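Local structure of type I polyketide synthase PikAII (Streptomyces venezuelae, 3QP9) at residues 123-128 / 369-374. The protein is a C2-type ketoreductase domain of a modular polyketide synthase, a class that probably epimerizes the alpha-substituent of the intermediate rather than reducing its beta-keto group. Numbering follows the deposited sequence.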
ATOM      1  N   GLY A 123      -4.737 -19.487  -8.497  1.00 48.23           N
ATOM      2  CA  GLY A 123      -3.595 -20.015  -7.752  1.00 47.38           C
ATOM      3  C   GLY A 123      -3.430 -19.445  -6.340  1.00 45.82           C
ATOM      4  O   GLY A 123      -2.502 -19.823  -5.658  1.00 44.91           O
ATOM      5  N   HIS A 124      -4.306 -18.522  -5.913  1.00 44.86           N
ATOM      6  CA  HIS A 124      -3.906 -17.596  -4.826  1.00 43.46           C
ATOM      7  C   HIS A 124      -5.058 -17.067  -3.975  1.00 41.29           C
ATOM      8  O   HIS A 124      -6.128 -16.845  -4.495  1.00 41.07           O
ATOM      9  CB  HIS A 124      -3.097 -16.435  -5.404  1.00 42.71           C
ATOM     10  CG  HIS A 124      -1.802 -16.854  -6.062  1.00 45.82           C
ATOM     11  ND1 HIS A 124      -1.638 -16.877  -7.434  1.00 46.34           N
ATOM     12  CD2 HIS A 124      -0.612 -17.227  -5.538  1.00 43.05           C
ATOM     13  CE1 HIS A 124      -0.411 -17.268  -7.727  1.00 45.04           C
ATOM     14  NE2 HIS A 124       0.234 -17.483  -6.596  1.00 48.40           N
ATOM     15  N   PRO A 125      -4.848 -16.922  -2.647  1.00 40.52           N
ATOM     16  CA  PRO A 125      -5.940 -16.446  -1.760  1.00 40.02           C
ATOM     17  C   PRO A 125      -6.191 -14.931  -1.932  1.00 39.27           C
ATOM     18  O   PRO A 125      -5.380 -14.255  -2.566  1.00 39.25           O
ATOM     19  CB  PRO A 125      -5.428 -16.766  -0.345  1.00 39.90           C
ATOM     20  CG  PRO A 125      -3.967 -16.773  -0.435  1.00 40.43           C
ATOM     21  CD  PRO A 125      -3.629 -17.264  -1.898  1.00 40.72           C
ATOM     22  N   ALA A 126      -7.296 -14.408  -1.391  1.00 37.62           N
ATOM     23  CA  ALA A 126      -7.481 -12.972  -1.329  1.00 37.72           C
ATOM     24  C   ALA A 126      -6.363 -12.377  -0.391  1.00 36.93           C
ATOM     25  O   ALA A 126      -5.903 -13.057   0.570  1.00 35.80           O
ATOM     26  CB  ALA A 126      -8.884 -12.647  -0.837  1.00 35.88           C
ATOM     27  N   PRO A 127      -5.950 -11.103  -0.617  1.00 36.38           N
ATOM     28  CA  PRO A 127      -6.662 -10.065  -1.416  1.00 35.29           C
ATOM     29  C   PRO A 127      -6.099  -9.954  -2.815  1.00 34.55           C
ATOM     30  O   PRO A 127      -6.635  -9.210  -3.632  1.00 33.31           O
ATOM     31  CB  PRO A 127      -6.354  -8.745  -0.630  1.00 34.50           C
ATOM     32  CG  PRO A 127      -5.004  -8.965   0.011  1.00 31.48           C
ATOM     33  CD  PRO A 127      -4.850 -10.501   0.197  1.00 35.77           C
ATOM     34  N   PHE A 128      -5.029 -10.692  -3.111  1.00 35.00           N
ATOM     35  CA  PHE A 128      -4.533 -10.712  -4.516  1.00 36.28           C
ATOM     36  C   PHE A 128      -5.714 -10.968  -5.451  1.00 36.17           C
ATOM     37  O   PHE A 128      -6.528 -11.871  -5.181  1.00 36.76           O
ATOM     38  CB  PHE A 128      -3.462 -11.779  -4.711  1.00 37.47           C
ATOM     39  CG  PHE A 128      -2.898 -11.797  -6.108  1.00 39.13           C
ATOM     40  CD1 PHE A 128      -1.848 -10.944  -6.447  1.00 36.78           C
ATOM     41  CD2 PHE A 128      -3.391 -12.675  -7.058  1.00 36.50           C
ATOM     42  CE1 PHE A 128      -1.292 -10.948  -7.739  1.00 37.68           C
ATOM     43  CE2 PHE A 128      -2.834 -12.670  -8.348  1.00 40.32           C
ATOM     44  CZ  PHE A 128      -1.800 -11.783  -8.678  1.00 38.23           C
ATOM     45  N   VAL A 369       3.859 -12.519  -2.470  1.00 36.92           N
ATOM     46  CA  VAL A 369       4.393 -11.521  -1.565  1.00 36.50           C
ATOM     47  C   VAL A 369       3.192 -10.795  -0.977  1.00 35.53           C
ATOM     48  O   VAL A 369       3.213 -10.429   0.210  1.00 35.45           O
ATOM     49  CB  VAL A 369       5.403 -10.532  -2.256  1.00 36.57           C
ATOM     50  CG1 VAL A 369       5.629  -9.273  -1.396  1.00 33.99           C
ATOM     51  CG2 VAL A 369       6.762 -11.200  -2.632  1.00 38.10           C
ATOM     52  N   VAL A 370       2.137 -10.605  -1.785  1.00 35.39           N
ATOM     53  CA  VAL A 370       0.902  -9.971  -1.279  1.00 34.42           C
ATOM     54  C   VAL A 370       0.306 -10.830  -0.133  1.00 35.37           C
ATOM     55  O   VAL A 370      -0.166 -10.337   0.919  1.00 34.06           O
ATOM     56  CB  VAL A 370      -0.109  -9.766  -2.440  1.00 34.65           C
ATOM     57  CG1 VAL A 370      -1.547  -9.396  -1.884  1.00 33.21           C
ATOM     58  CG2 VAL A 370       0.466  -8.730  -3.502  1.00 33.46           C
ATOM     59  N   THR A 371       0.373 -12.155  -0.330  1.00 36.66           N
ATOM     60  CA  THR A 371      -0.194 -13.101   0.641  1.00 36.29           C
ATOM     61  C   THR A 371       0.568 -12.975   1.964  1.00 36.20           C
ATOM     62  O   THR A 371      -0.044 -12.779   3.005  1.00 34.09           O
ATOM     63  CB  THR A 371      -0.254 -14.555   0.097  1.00 38.52           C
ATOM     64  OG1 THR A 371      -1.009 -14.562  -1.128  1.00 36.23           O
ATOM     65  CG2 THR A 371      -0.921 -15.482   1.173  1.00 39.07           C
ATOM     66  N   ALA A 372       1.898 -13.015   1.910  1.00 35.96           N
ATOM     67  CA  ALA A 372       2.691 -12.901   3.130  1.00 35.15           C
ATOM     68  C   ALA A 372       2.473 -11.598   3.902  1.00 34.33           C
ATOM     69  O   ALA A 372       2.655 -11.589   5.138  1.00 33.84           O
ATOM     70  CB  ALA A 372       4.159 -13.073   2.814  1.00 35.59           C
ATOM     71  N   LYS A 373       2.151 -10.500   3.199  1.00 33.47           N
ATOM     72  CA  LYS A 373       2.055  -9.196   3.862  1.00 31.48           C
ATOM     73  C   LYS A 373       0.625  -8.838   4.250  1.00 30.95           C
ATOM     74  O   LYS A 373       0.361  -8.186   5.281  1.00 29.75           O
ATOM     75  CB  LYS A 373       2.677  -8.051   3.046  1.00 33.27           C
ATOM     76  CG  LYS A 373       4.193  -7.971   2.946  1.00 33.66           C
ATOM     77  CD  LYS A 373       4.969  -8.206   4.237  1.00 36.96           C
ATOM     78  CE  LYS A 373       5.489  -6.942   4.865  1.00 37.21           C
ATOM     79  NZ  LYS A 373       6.434  -7.249   5.981  1.00 32.48           N
ATOM     80  N   ALA A 374      -0.306  -9.312   3.469  1.00 30.09           N
ATOM     81  CA  ALA A 374      -1.702  -8.858   3.606  1.00 30.89           C
ATOM     82  C   ALA A 374      -2.806  -9.857   3.947  1.00 29.07           C
ATOM     83  O   ALA A 374      -3.855  -9.443   4.446  1.00 28.84           O
ATOM     84  CB  ALA A 374      -2.099  -8.101   2.332  1.00 31.25           C
TER
HETATM   85  O   HOH W   1      -3.442 -12.780  -1.553  1.00 43.51           O
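P127 packs its ring against V370 and A374, one turn apart on helix 363-386, and so joins a loop of the N-terminal, structural Rossmann-like subdomain, between strand 109-112 and helix 130-144, to the C-terminal catalytic one. CG of P127 does the touching, 3.8 Å from A374 CB and 4.0 Å from V370 CG1. The valine's CG1 branch also approaches the backbone of F128, 3.9 Å from F128 N, while its CG2 branch comes to the edge of the phenylalanine ring, near its plane. With chi1 at 167°, CG1 stands anti to V370 N, which turns the other methyl to that ring edge. Earlier in the loop, the P125 side chain crosses that of T371 at about a right angle, P125 CG 3.7 Å from T371 CG2.

The peptide bond between A126 and P127 is cis, and A126 O accepts a hydrogen bond from T375 OG1, just after A374. F421 of helix 413-426 packs on both P127 and A374. T371 OG1 is hydrogen-bonded to A367 O one turn back. A water bridges loop and helix: it accepts from F128 N at 3.1 Å and donates to P125 O at 2.6 Å and to T371 OG1 at 3.0 Å.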